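Local structure of malonyl-CoA-[acyl-carrier-protein] transacylase (Coxiella burnetii, 3TQE) at residues A[33-36]-A[37-40]; A[165-168]-A[169-172]; A[267-271]-A[272-276]; A[288-291]-A[292-296]; A[301-304]-A[305-308]. The protein probably transfers the malonyl group from malonyl-CoA to holo-acyl carrier protein, the step that supplies malonyl units for fatty acid synthesis. All blocks are in the same frame, centred on the assembly; numbering follows the deposited sequence.

Interaction 1 of 5, residues A[33-36]-A[37-40]; sequences VLET and FQQA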
loop_
_atom_site.group_PDB
_atom_site.type_symbol
_atom_site.label_atom_id
_atom_site.label_comp_id
_atom_site.label_asym_id
_atom_site.label_seq_id
_atom_site.Cartn_x
_atom_site.Cartn_y
_atom_site.Cartn_z
ATOM N N VAL A 33 10.965 6.545 16.199
ATOM C CA VAL A 33 10.179 5.350 15.897
ATOM C C VAL A 33 9.278 5.024 17.053
ATOM O O VAL A 33 8.081 4.891 16.883
ATOM C CB VAL A 33 11.051 4.153 15.539
ATOM C CG1 VAL A 33 10.224 2.910 15.372
ATOM C CG2 VAL A 33 11.844 4.463 14.274
ATOM N N LEU A 34 9.828 4.932 18.236
ATOM C CA LEU A 34 8.989 4.590 19.378
ATOM C C LEU A 34 8.004 5.701 19.654
ATOM O O LEU A 34 6.863 5.425 20.034
ATOM C CB LEU A 34 9.833 4.246 20.593
ATOM C CG LEU A 34 10.535 2.886 20.512
ATOM C CD1 LEU A 34 11.479 2.744 21.688
ATOM C CD2 LEU A 34 9.584 1.725 20.467
ATOM N N GLU A 35 8.413 6.946 19.481
ATOM C CA GLU A 35 7.489 8.062 19.678
ATOM C C GLU A 35 6.306 7.968 18.718
ATOM O O GLU A 35 5.166 8.228 19.084
ATOM C CB GLU A 35 8.197 9.392 19.528
ATOM C CG GLU A 35 7.317 10.607 19.796
ATOM C CD GLU A 35 7.128 10.914 21.277
ATOM O OE1 GLU A 35 7.019 9.967 22.095
ATOM O OE2 GLU A 35 7.063 12.121 21.627
ATOM N N THR A 36 6.572 7.581 17.495
ATOM C CA THR A 36 5.512 7.450 16.502
ATOM C C THR A 36 4.571 6.316 16.876
ATOM O O THR A 36 3.365 6.448 16.775
ATOM C CB THR A 36 6.138 7.247 15.103
ATOM O OG1 THR A 36 6.925 8.408 14.800
ATOM C CG2 THR A 36 5.090 7.061 14.011
ATOM N N PHE A 37 5.115 5.191 17.294
ATOM C CA PHE A 37 4.283 4.092 17.721
ATOM C C PHE A 37 3.516 4.469 18.973
ATOM O O PHE A 37 2.386 4.020 19.138
ATOM C CB PHE A 37 5.088 2.812 17.920
ATOM C CG PHE A 37 5.286 2.040 16.654
ATOM C CD1 PHE A 37 4.443 1.011 16.319
ATOM C CD2 PHE A 37 6.268 2.396 15.752
ATOM C CE1 PHE A 37 4.597 0.331 15.138
ATOM C CE2 PHE A 37 6.414 1.711 14.557
ATOM C CZ PHE A 37 5.588 0.681 14.259
ATOM N N GLN A 38 4.097 5.286 19.848
ATOM C CA GLN A 38 3.385 5.746 21.040
ATOM C C GLN A 38 2.174 6.586 20.659
ATOM O O GLN A 38 1.101 6.461 21.255
ATOM C CB GLN A 38 4.321 6.541 21.953
ATOM C CG GLN A 38 5.229 5.670 22.816
ATOM C CD GLN A 38 6.394 6.429 23.469
ATOM O OE1 GLN A 38 6.663 7.602 23.174
ATOM N NE2 GLN A 38 7.085 5.747 24.371
ATOM N N GLN A 39 2.351 7.452 19.669
ATOM C CA GLN A 39 1.249 8.251 19.160
ATOM C C GLN A 39 0.157 7.342 18.629
ATOM O O GLN A 39 -1.018 7.547 18.910
ATOM C CB GLN A 39 1.738 9.180 18.064
ATOM C CG GLN A 39 2.574 10.307 18.627
ATOM C CD GLN A 39 3.291 11.096 17.592
ATOM O OE1 GLN A 39 3.136 10.861 16.410
ATOM N NE2 GLN A 39 4.067 12.072 18.029
ATOM N N ALA A 40 0.531 6.367 17.827
ATOM C CA ALA A 40 -0.449 5.445 17.306
ATOM C C ALA A 40 -1.155 4.681 18.412
ATOM O O ALA A 40 -2.362 4.506 18.373
ATOM C CB ALA A 40 0.183 4.499 16.327
HETATM O O HOH W 1 4.400 12.355 20.943
#
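Val-33 and Phe-37 lie side by side one helical turn apart, Val-33 CG1 resting 4.0 Å from Phe-37 CD2. CG1 gets there because it stands anti to the backbone N of Val-33 (chi1 174°), on the carbonyl side that leads up the helix. The carbonyl oxygen of Val-33 meets the same ring in its plane, at the edge, 3.3 Å from Phe-37 CD2, while also accepting the amide of Phe-37, N to O 3.0 Å. Three further i to i+4 bonds follow, Gln-38 N to Leu-34 O, Gln-39 N to Glu-35 O and Ala-40 N to Thr-36 O, the regular ladder of an alpha-helix, here the middle of helix 31-44. On the outward side a water accepts from Gln-39 NE2 at 2.9 Å. In one of the two conformers of Glu-35, a bend at chi2 (80°) turns the carboxylate back toward Gln-39, and the same water gives OE2 a weak bond; this half of the bridge is doubtful, since it rests on one copy. The other end of the Gln-39 amide, OE1, accepts from Arg-79 NH1 on helix 63-83. Thr-36 OG1, beside its own backbone N, is bonded to Ile-32 O one turn back and also to Arg-79 NH1, so one arginine nitrogen holds two side chains of this helix. Farther out, Trp-49 of helix 48-54 packs edge-to-face with Phe-37, and Thr-72 of helix 63-83 touches Thr-36, Phe-37 and Ala-40.

Interaction 2 of 5, residues A[165-168]-A[169-172]; sequences LNST and DQTV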
loop_
_atom_site.group_PDB
_atom_site.type_symbol
_atom_site.label_atom_id
_atom_site.label_comp_id
_atom_site.label_asym_id
_atom_site.label_seq_id
_atom_site.Cartn_x
_atom_site.Cartn_y
_atom_site.Cartn_z
ATOM N N LEU A 165 -2.987 -4.247 -9.966
ATOM C CA LEU A 165 -2.218 -4.310 -11.199
ATOM C C LEU A 165 -0.780 -3.996 -10.814
ATOM O O LEU A 165 -0.373 -2.817 -10.772
ATOM C CB LEU A 165 -2.805 -3.328 -12.196
ATOM C CG LEU A 165 -4.314 -3.444 -12.436
ATOM C CD1 LEU A 165 -4.829 -2.425 -13.407
ATOM C CD2 LEU A 165 -4.665 -4.850 -12.923
ATOM N N ASN A 166 -0.029 -5.022 -10.447
ATOM C CA ASN A 166 1.200 -4.838 -9.682
ATOM C C ASN A 166 2.439 -4.677 -10.503
ATOM O O ASN A 166 3.291 -3.834 -10.200
ATOM C CB ASN A 166 1.396 -5.954 -8.671
ATOM C CG ASN A 166 0.570 -5.757 -7.466
ATOM O OD1 ASN A 166 0.062 -4.657 -7.233
ATOM N ND2 ASN A 166 0.412 -6.796 -6.679
ATOM N N SER A 167 2.559 -5.470 -11.536
ATOM C CA SER A 167 3.661 -5.321 -12.446
ATOM C C SER A 167 3.164 -5.787 -13.781
ATOM O O SER A 167 2.041 -6.244 -13.935
ATOM C CB SER A 167 4.863 -6.119 -11.976
ATOM O OG SER A 167 4.819 -7.422 -12.530
ATOM N N THR A 168 4.009 -5.705 -14.789
ATOM C CA THR A 168 3.473 -5.837 -16.115
ATOM C C THR A 168 2.824 -7.257 -16.339
ATOM O O THR A 168 1.736 -7.410 -16.922
ATOM C CB THR A 168 4.581 -5.392 -17.096
ATOM O OG1 THR A 168 5.702 -4.864 -16.336
ATOM C CG2 THR A 168 4.038 -4.262 -17.984
ATOM N N ASP A 169 3.437 -8.262 -15.763
ATOM C CA ASP A 169 2.880 -9.600 -15.872
ATOM C C ASP A 169 2.531 -10.156 -14.504
ATOM O O ASP A 169 2.576 -11.360 -14.305
ATOM C CB ASP A 169 3.843 -10.511 -16.630
ATOM C CG ASP A 169 5.067 -10.928 -15.810
ATOM O OD1 ASP A 169 5.452 -10.224 -14.850
ATOM O OD2 ASP A 169 5.659 -11.983 -16.151
ATOM N N GLN A 170 2.170 -9.291 -13.553
ATOM C CA GLN A 170 1.800 -9.738 -12.221
ATOM C C GLN A 170 0.538 -9.001 -11.809
ATOM O O GLN A 170 0.549 -7.775 -11.639
ATOM C CB GLN A 170 2.927 -9.469 -11.236
ATOM C CG GLN A 170 2.654 -9.899 -9.822
ATOM C CD GLN A 170 3.865 -9.700 -8.912
ATOM O OE1 GLN A 170 5.014 -9.838 -9.333
ATOM N NE2 GLN A 170 3.605 -9.384 -7.655
ATOM N N THR A 171 -0.546 -9.734 -11.655
ATOM C CA THR A 171 -1.819 -9.130 -11.331
ATOM C C THR A 171 -2.420 -9.963 -10.230
ATOM O O THR A 171 -2.363 -11.177 -10.291
ATOM C CB THR A 171 -2.771 -9.120 -12.571
ATOM O OG1 THR A 171 -2.216 -8.318 -13.633
ATOM C CG2 THR A 171 -4.167 -8.591 -12.234
ATOM N N VAL A 172 -3.036 -9.319 -9.262
ATOM C CA VAL A 172 -3.840 -10.000 -8.243
ATOM C C VAL A 172 -5.295 -9.792 -8.583
ATOM O O VAL A 172 -5.707 -8.697 -8.937
ATOM C CB VAL A 172 -3.555 -9.458 -6.840
ATOM C CG1 VAL A 172 -4.406 -10.149 -5.807
ATOM C CG2 VAL A 172 -2.070 -9.600 -6.511
HETATM O O HOH W 2 -0.819 -5.816 -13.653
HETATM O O HOH W 3 -0.810 -9.064 -15.611
#
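A classic beta bulge distorts the end of the hairpin formed by strands 160-167 and 170-174: Asn-166 and Ser-167 both face Gln-170. Their two amides converge on Gln-170 O. Ser-167 N lies 3.1 Å from Gln-170 O, in the carbonyl plane and on a lone pair, with a nearly straight N-H (169°); Asn-166 N reaches the same oxygen at 3.1 Å, but its N-H is bent to 139°. In return Gln-170 N bonds to Ser-167 O at 3.1 Å from well above that carbonyl's plane, which closes a type I turn through Thr-168 and Asp-169. A water gives a proton to Ser-167 O and also bonds to Thr-171 OG1, tying the turn to the next residue of the second strand. Ser-167 OG sits close against Gln-170 CB (3.1 Å). Beyond the bulge Leu-165 and Thr-171 are a non-hydrogen-bonded pair whose side chains run alongside each other, CD2 of Leu-165 3.8 Å from CG2 of Thr-171. The ND2 end of the Asn-166 amide packs on the Val-172 methyl CG2 at 3.7 Å, while OD1 accepts from His-95 NE2. His-95 directly precedes Ser-96, the predicted active-site serine, so Asn-166 links this bulged, antiparallel beta hairpin to what is probably the nucleophile elbow, as in other FabD acyltransferases.

Interaction 3 of 5, residues A[267-271]-A[272-276]; sequences YIEEQ and GIKVF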
loop_
_atom_site.group_PDB
_atom_site.type_symbol
_atom_site.label_atom_id
_atom_site.label_comp_id
_atom_site.label_asym_id
_atom_site.label_seq_id
_atom_site.Cartn_x
_atom_site.Cartn_y
_atom_site.Cartn_z
ATOM N N TYR A 267 3.802 6.361 -14.735
ATOM C CA TYR A 267 3.545 7.802 -14.692
ATOM C C TYR A 267 4.735 8.492 -14.077
ATOM O O TYR A 267 5.212 9.502 -14.590
ATOM C CB TYR A 267 2.289 8.104 -13.883
ATOM C CG TYR A 267 1.874 9.544 -13.760
ATOM C CD1 TYR A 267 0.756 10.014 -14.453
ATOM C CD2 TYR A 267 2.524 10.416 -12.922
ATOM C CE1 TYR A 267 0.330 11.324 -14.344
ATOM C CE2 TYR A 267 2.112 11.768 -12.831
ATOM C CZ TYR A 267 1.023 12.201 -13.544
ATOM O OH TYR A 267 0.559 13.497 -13.449
ATOM N N ILE A 268 5.242 7.940 -12.986
ATOM C CA ILE A 268 6.341 8.565 -12.257
ATOM C C ILE A 268 7.603 8.544 -13.134
ATOM O O ILE A 268 8.310 9.541 -13.259
ATOM C CB ILE A 268 6.561 7.874 -10.911
ATOM C CG1 ILE A 268 5.376 8.190 -9.999
ATOM C CG2 ILE A 268 7.879 8.280 -10.285
ATOM C CD1 ILE A 268 5.281 7.345 -8.727
ATOM N N GLU A 269 7.846 7.433 -13.796
ATOM C CA GLU A 269 9.007 7.303 -14.658
ATOM C C GLU A 269 8.911 8.197 -15.865
ATOM O O GLU A 269 9.926 8.764 -16.273
ATOM C CB GLU A 269 9.199 5.867 -15.050
ATOM C CG GLU A 269 9.641 5.048 -13.890
ATOM C CD GLU A 269 10.405 3.842 -14.296
ATOM O OE1 GLU A 269 9.909 3.124 -15.186
ATOM O OE2 GLU A 269 11.486 3.613 -13.717
ATOM N N GLU A 270 7.701 8.401 -16.369
ATOM C CA GLU A 270 7.511 9.324 -17.493
ATOM C C GLU A 270 7.817 10.767 -17.126
ATOM O O GLU A 270 8.095 11.590 -18.012
ATOM C CB GLU A 270 6.091 9.246 -18.025
ATOM C CG GLU A 270 5.840 8.034 -18.855
ATOM C CD GLU A 270 4.370 7.854 -19.206
ATOM O OE1 GLU A 270 3.551 8.776 -18.917
ATOM O OE2 GLU A 270 4.026 6.788 -19.764
ATOM N N GLN A 271 7.747 11.081 -15.838
ATOM C CA GLN A 271 8.125 12.372 -15.316
ATOM C C GLN A 271 9.628 12.496 -15.061
ATOM O O GLN A 271 10.113 13.553 -14.601
ATOM C CB GLN A 271 7.309 12.678 -14.059
ATOM C CG GLN A 271 5.792 12.811 -14.366
ATOM C CD GLN A 271 5.495 13.909 -15.371
ATOM O OE1 GLN A 271 6.042 14.977 -15.262
ATOM N NE2 GLN A 271 4.591 13.660 -16.326
ATOM N N GLY A 272 10.383 11.478 -15.430
ATOM C CA GLY A 272 11.827 11.511 -15.291
ATOM C C GLY A 272 12.355 11.000 -13.971
ATOM O O GLY A 272 13.543 11.066 -13.698
ATOM N N ILE A 273 11.485 10.431 -13.155
ATOM C CA ILE A 273 11.893 9.991 -11.845
ATOM C C ILE A 273 12.118 8.510 -11.920
ATOM O O ILE A 273 11.155 7.758 -12.159
ATOM C CB ILE A 273 10.801 10.299 -10.819
ATOM C CG1 ILE A 273 10.568 11.813 -10.743
ATOM C CG2 ILE A 273 11.156 9.645 -9.476
ATOM C CD1 ILE A 273 9.319 12.254 -10.048
ATOM N N LYS A 274 13.351 8.083 -11.681
ATOM C CA LYS A 274 13.699 6.680 -11.760
ATOM C C LYS A 274 14.334 6.173 -10.486
ATOM O O LYS A 274 14.806 5.065 -10.466
ATOM C CB LYS A 274 14.588 6.389 -12.972
ATOM C CG LYS A 274 13.863 6.775 -14.233
ATOM C CD LYS A 274 14.378 6.147 -15.505
ATOM C CE LYS A 274 13.392 6.416 -16.633
ATOM N NZ LYS A 274 12.677 7.736 -16.469
ATOM N N VAL A 275 14.305 6.976 -9.428
ATOM C CA VAL A 275 14.820 6.584 -8.127
ATOM C C VAL A 275 13.643 6.600 -7.177
ATOM O O VAL A 275 12.903 7.567 -7.101
ATOM C CB VAL A 275 15.876 7.547 -7.611
ATOM C CG1 VAL A 275 16.294 7.189 -6.219
ATOM C CG2 VAL A 275 17.061 7.531 -8.557
ATOM N N PHE A 276 13.432 5.467 -6.543
ATOM C CA PHE A 276 12.302 5.257 -5.648
ATOM C C PHE A 276 12.855 4.868 -4.288
ATOM O O PHE A 276 13.793 4.081 -4.194
ATOM C CB PHE A 276 11.442 4.099 -6.164
ATOM C CG PHE A 276 10.816 4.369 -7.503
ATOM C CD1 PHE A 276 9.527 4.858 -7.603
ATOM C CD2 PHE A 276 11.538 4.184 -8.665
ATOM C CE1 PHE A 276 8.967 5.119 -8.830
ATOM C CE2 PHE A 276 10.960 4.463 -9.910
ATOM C CZ PHE A 276 9.699 4.936 -9.979
#
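Hydrogen bonds end helix 261-270 in a Schellman motif: Ile-273 N reaches back to Ile-268 O (3.3 Å), and Gly-272 N to Glu-269 O (2.9 Å). Gly-272 takes the positive phi (90°) that belongs to this C-terminal cap. Lys-274 adds a third bond, NZ to Glu-269 O at 2.9 Å. Gly-272 N and Lys-274 NZ approach Glu-269 O from opposite faces of its carbonyl plane, so two donors grip one oxygen at the helix end. The chain of Lys-274 bends at chi4 (32°) to bring its ammonium there. A CA-H...O contact joins Glu-269 CA to Ile-273 O.

Apolar contacts centre on Ile-268 CG2. Held anti to the backbone N, beside the carbonyl carbon, it faces the residues just past the cap and touches Ile-273 CB, Ile-273 CG2 and Phe-276 CE1, each at 3.6 Å. Here the helix packs on the parallel sheet: Ala-9 of strand 9-12 touches Ile-268, Ile-273 and Phe-276, and Val-91 of strand 91-94 meets both isoleucines. The turn thus connects helix 261-270 to strand 275-278.

Glu-269 has both a charged and an aromatic neighbour. Its OE2 lies close to Asp-293 OD2, two acids whose nearness may mean that one of them is protonated. Its aliphatic part comes in at the edge of the Phe-276 ring, in the ring plane, with CG 3.9 Å from Phe-276 CZ.

Interaction 4 of 5, residues A[288-291]-A[292-296]; sequences LIKR and IDRQS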
loop_
_atom_site.group_PDB
_atom_site.type_symbol
_atom_site.label_atom_id
_atom_site.label_comp_id
_atom_site.label_asym_id
_atom_site.label_seq_id
_atom_site.Cartn_x
_atom_site.Cartn_y
_atom_site.Cartn_z
ATOM N N LEU A 288 8.283 -5.154 -7.291
ATOM C CA LEU A 288 7.387 -4.788 -8.363
ATOM C C LEU A 288 8.007 -3.770 -9.282
ATOM O O LEU A 288 7.890 -3.878 -10.498
ATOM C CB LEU A 288 6.081 -4.232 -7.813
ATOM C CG LEU A 288 5.276 -5.161 -6.936
ATOM C CD1 LEU A 288 4.005 -4.434 -6.484
ATOM C CD2 LEU A 288 4.965 -6.455 -7.680
ATOM N N ILE A 289 8.611 -2.740 -8.709
ATOM C CA ILE A 289 9.116 -1.644 -9.512
ATOM C C ILE A 289 10.253 -2.113 -10.407
ATOM O O ILE A 289 10.317 -1.733 -11.566
ATOM C CB ILE A 289 9.536 -0.482 -8.612
ATOM C CG1 ILE A 289 8.299 0.092 -7.925
ATOM C CG2 ILE A 289 10.263 0.613 -9.413
ATOM C CD1 ILE A 289 8.602 1.047 -6.775
ATOM N N LYS A 290 11.116 -2.969 -9.887
ATOM C CA LYS A 290 12.229 -3.502 -10.676
ATOM C C LYS A 290 11.726 -4.324 -11.852
ATOM O O LYS A 290 12.382 -4.357 -12.908
ATOM C CB LYS A 290 13.185 -4.311 -9.782
ATOM C CG LYS A 290 14.571 -4.528 -10.360
ATOM C CD LYS A 290 15.276 -3.188 -10.642
ATOM C CE LYS A 290 16.390 -2.878 -9.671
ATOM N NZ LYS A 290 17.436 -2.031 -10.340
ATOM N N ARG A 291 10.598 -5.004 -11.684
ATOM C CA ARG A 291 10.001 -5.763 -12.771
ATOM C C ARG A 291 9.392 -4.850 -13.821
ATOM O O ARG A 291 9.505 -5.122 -15.019
ATOM C CB ARG A 291 8.993 -6.777 -12.241
ATOM C CG ARG A 291 9.656 -7.881 -11.451
ATOM C CD ARG A 291 8.728 -9.054 -11.215
ATOM N NE ARG A 291 9.473 -10.246 -10.827
ATOM C CZ ARG A 291 9.426 -10.802 -9.625
ATOM N NH1 ARG A 291 8.655 -10.283 -8.682
ATOM N NH2 ARG A 291 10.140 -11.892 -9.366
ATOM N N ILE A 292 8.788 -3.740 -13.383
ATOM C CA ILE A 292 8.225 -2.744 -14.277
ATOM C C ILE A 292 9.334 -2.085 -15.088
ATOM O O ILE A 292 9.195 -1.891 -16.315
ATOM C CB ILE A 292 7.408 -1.691 -13.490
ATOM C CG1 ILE A 292 6.183 -2.356 -12.882
ATOM C CG2 ILE A 292 6.930 -0.544 -14.395
ATOM C CD1 ILE A 292 5.539 -1.556 -11.744
ATOM N N ASP A 293 10.438 -1.768 -14.417
ATOM C CA ASP A 293 11.599 -1.154 -15.080
ATOM C C ASP A 293 12.899 -1.595 -14.441
ATOM O O ASP A 293 13.256 -1.137 -13.363
ATOM C CB ASP A 293 11.503 0.361 -15.031
ATOM C CG ASP A 293 12.745 1.050 -15.636
ATOM O OD1 ASP A 293 13.553 0.371 -16.308
ATOM O OD2 ASP A 293 12.933 2.260 -15.392
ATOM N N ARG A 294 13.646 -2.450 -15.133
ATOM C CA ARG A 294 14.874 -2.999 -14.573
ATOM C C ARG A 294 15.944 -1.923 -14.350
ATOM O O ARG A 294 16.880 -2.129 -13.580
ATOM C CB ARG A 294 15.419 -4.115 -15.479
ATOM C CG ARG A 294 16.481 -5.003 -14.836
ATOM C CD ARG A 294 15.971 -5.759 -13.607
ATOM N NE ARG A 294 14.749 -6.533 -13.867
ATOM C CZ ARG A 294 14.184 -7.374 -12.996
ATOM N NH1 ARG A 294 14.717 -7.574 -11.793
ATOM N NH2 ARG A 294 13.081 -8.033 -13.338
ATOM N N GLN A 295 15.800 -0.777 -15.007
ATOM C CA GLN A 295 16.748 0.314 -14.845
ATOM C C GLN A 295 16.409 1.254 -13.686
ATOM O O GLN A 295 17.191 2.140 -13.343
ATOM C CB GLN A 295 16.861 1.111 -16.151
ATOM C CG GLN A 295 17.318 0.262 -17.350
ATOM C CD GLN A 295 18.567 -0.558 -17.055
ATOM O OE1 GLN A 295 18.632 -1.756 -17.369
ATOM N NE2 GLN A 295 19.564 0.076 -16.443
ATOM N N SER A 296 15.250 1.071 -13.068
ATOM C CA SER A 296 14.928 1.880 -11.905
ATOM C C SER A 296 15.823 1.490 -10.746
ATOM O O SER A 296 16.439 0.431 -10.731
ATOM C CB SER A 296 13.474 1.679 -11.516
ATOM O OG SER A 296 13.251 0.352 -11.110
#
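Lys-290 NZ bonds to Ser-296 O at 2.7 Å, lying nearly in line with that carbonyl, and more distantly to Arg-294 O at 3.3 Å, this time from above the carbonyl plane. Bends at chi2 (59°) and chi3 (107°) fold the lysine chain over the turn so that one ammonium holds two of its carbonyls. Within the turn, Ser-296 OG donates to Asp-293 O at 2.7 Å. Ser-296 N bonds to that oxygen too, while Gln-295 N meets Asp-293 OD1 at 2.8 Å from above the carboxylate plane, forming an Asx turn. The last regular helical bonds lie just before it, Ile-292 N to Leu-288 O and Asp-293 N to Ile-289 O.

Arg-294 folds back over the helix end. One face of its guanidinium carries Lys-290 O, 3.3 Å above the plane and toward the rim; Arg-294 NH1 also touches Lys-290 CG at 3.4 Å. Lys-290 and Arg-294 cross at about a right angle. On the inner side Ser-296 OG rests 3.4 Å from Ile-289 CG2. Ile-289 and Ser-296 both touch Phe-276 of strand 275-278, and Ile-289 and Ile-292 pack on Ile-265 of helix 261-270. The whole forms a helix-to-strand connection of the parallel alpha/beta part of the fold, in which a type I turn, reinforced by an Asx turn at Asp-293, leads helix 284-292 into strand 297-300.

Interaction 5 of 5, residues A[301-304]-A[305-308]; sequences LTTT and ELIL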
loop_
_atom_site.group_PDB
_atom_site.type_symbol
_atom_site.label_atom_id
_atom_site.label_comp_id
_atom_site.label_asym_id
_atom_site.label_seq_id
_atom_site.Cartn_x
_atom_site.Cartn_y
_atom_site.Cartn_z
ATOM N N LEU A 301 14.886 1.742 3.305
ATOM C CA LEU A 301 15.027 2.767 4.328
ATOM C C LEU A 301 14.863 2.217 5.738
ATOM O O LEU A 301 14.406 2.923 6.627
ATOM C CB LEU A 301 14.007 3.862 4.091
ATOM C CG LEU A 301 14.136 4.668 2.802
ATOM C CD1 LEU A 301 13.012 5.692 2.777
ATOM C CD2 LEU A 301 15.497 5.352 2.674
ATOM N N THR A 302 15.219 0.965 5.943
ATOM C CA THR A 302 14.841 0.292 7.172
ATOM C C THR A 302 15.893 0.333 8.281
ATOM O O THR A 302 15.684 -0.233 9.353
ATOM C CB THR A 302 14.455 -1.132 6.870
ATOM O OG1 THR A 302 15.462 -1.717 6.044
ATOM C CG2 THR A 302 13.097 -1.184 6.166
ATOM N N THR A 303 16.997 1.029 8.042
ATOM C CA THR A 303 17.975 1.306 9.085
ATOM C C THR A 303 18.569 2.670 8.869
ATOM O O THR A 303 18.448 3.248 7.793
ATOM C CB THR A 303 19.143 0.303 9.082
ATOM O OG1 THR A 303 19.961 0.538 7.920
ATOM C CG2 THR A 303 18.677 -1.145 9.103
ATOM N N THR A 304 19.217 3.186 9.895
ATOM C CA THR A 304 19.828 4.492 9.824
ATOM C C THR A 304 20.849 4.497 8.706
ATOM O O THR A 304 20.905 5.449 7.935
ATOM C CB THR A 304 20.462 4.889 11.164
ATOM O OG1 THR A 304 19.419 4.993 12.123
ATOM C CG2 THR A 304 21.184 6.200 11.067
ATOM N N GLU A 305 21.662 3.452 8.610
ATOM C CA GLU A 305 22.697 3.414 7.564
ATOM C C GLU A 305 22.065 3.437 6.175
ATOM O O GLU A 305 22.531 4.145 5.293
ATOM C CB GLU A 305 23.593 2.174 7.707
ATOM C CG GLU A 305 24.806 2.119 6.747
ATOM C CD GLU A 305 26.014 1.234 7.225
ATOM O OE1 GLU A 305 25.847 0.009 7.559
ATOM O OE2 GLU A 305 27.168 1.765 7.228
ATOM N N LEU A 306 20.983 2.694 5.986
ATOM C CA LEU A 306 20.322 2.667 4.695
ATOM C C LEU A 306 19.727 4.021 4.363
ATOM O O LEU A 306 19.808 4.467 3.225
ATOM C CB LEU A 306 19.261 1.587 4.673
ATOM C CG LEU A 306 19.806 0.170 4.654
ATOM C CD1 LEU A 306 18.674 -0.794 4.870
ATOM C CD2 LEU A 306 20.561 -0.165 3.400
ATOM N N ILE A 307 19.144 4.681 5.348
ATOM C CA ILE A 307 18.576 6.001 5.137
ATOM C C ILE A 307 19.674 6.974 4.735
ATOM O O ILE A 307 19.529 7.727 3.778
ATOM C CB ILE A 307 17.812 6.505 6.370
ATOM C CG1 ILE A 307 16.534 5.671 6.526
ATOM C CG2 ILE A 307 17.532 7.996 6.257
ATOM C CD1 ILE A 307 15.853 5.844 7.848
ATOM N N LEU A 308 20.779 6.966 5.466
ATOM C CA LEU A 308 21.861 7.887 5.148
ATOM C C LEU A 308 22.451 7.600 3.785
ATOM O O LEU A 308 22.759 8.525 3.055
ATOM C CB LEU A 308 22.929 7.832 6.231
ATOM C CG LEU A 308 22.478 8.419 7.572
ATOM C CD1 LEU A 308 23.501 8.044 8.620
ATOM C CD2 LEU A 308 22.276 9.915 7.538
#
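Thr-303 takes the N-cap position of helix 304-313, its OG1 accepting from Leu-306 N at 3.1 Å with a nearly straight N-H (163°). The cap depends on the chi1 of Thr-303 (71°), which sets OG1 between its backbone N and carbonyl carbon, turned toward the first helical turn. Leu-306 closes over the capping oxygen: its CG is 3.3 Å from Thr-303 OG1, and its CD1 extends to Thr-302 OG1 at 3.5 Å. Thr-302 and Leu-306 lie side by side, whereas Thr-303 and Leu-306 cross at a slant.

Thr-304 takes a different rotamer, OG1 beside the backbone N and CG2 anti to it (chi1 -64°). That sends CG2 along the helix toward Leu-308, CD1 being 3.8 Å away with the two side chains pointing the same way, and leaves OG1 to accept from Gln-30 NE2. The backbone begins its regular pattern here, Ile-307 N to Thr-303 O and Leu-308 N to Thr-304 O, each 2.9 Å. Thr-302 N, in contrast, is buried without a hydrogen-bond partner.

Leu-301 and Ile-307 form the inner side and cross at about a right angle; both pack on Trp-81 of helix 63-83. Leu-84 touches Thr-304, Ile-307 and Leu-308. The gamma carbon CG1 of Ile-307 lies 3.9 Å from Leu-301 CB and 3.5 Å from Leu-301 O.

Overall arrangement
All five contacts are local and follow in series along the chain; none nests in or crosses another. Interaction 1 lies on helix 31-44, which packs on helices 48-54, 63-83 and 111-128. Interaction 2 closes the hairpin 160-167/170-174 of the mixed sheet, on the opposite side of the chain's centre, about 34 Å from interaction 1 between centres. Interaction 3 turns helix 261-270 into strand 275-278, interaction 4 turns helix 284-292 into strand 297-300, and interaction 5 starts helix 304-313 after that strand. Interaction 4 bridges its neighbours: Leu-288 packs on Gln-170 of interaction 2, and Ile-289 on Phe-276 of interaction 3, joining the two sheets. Helix 63-83 packs against both interactions 1 and 5.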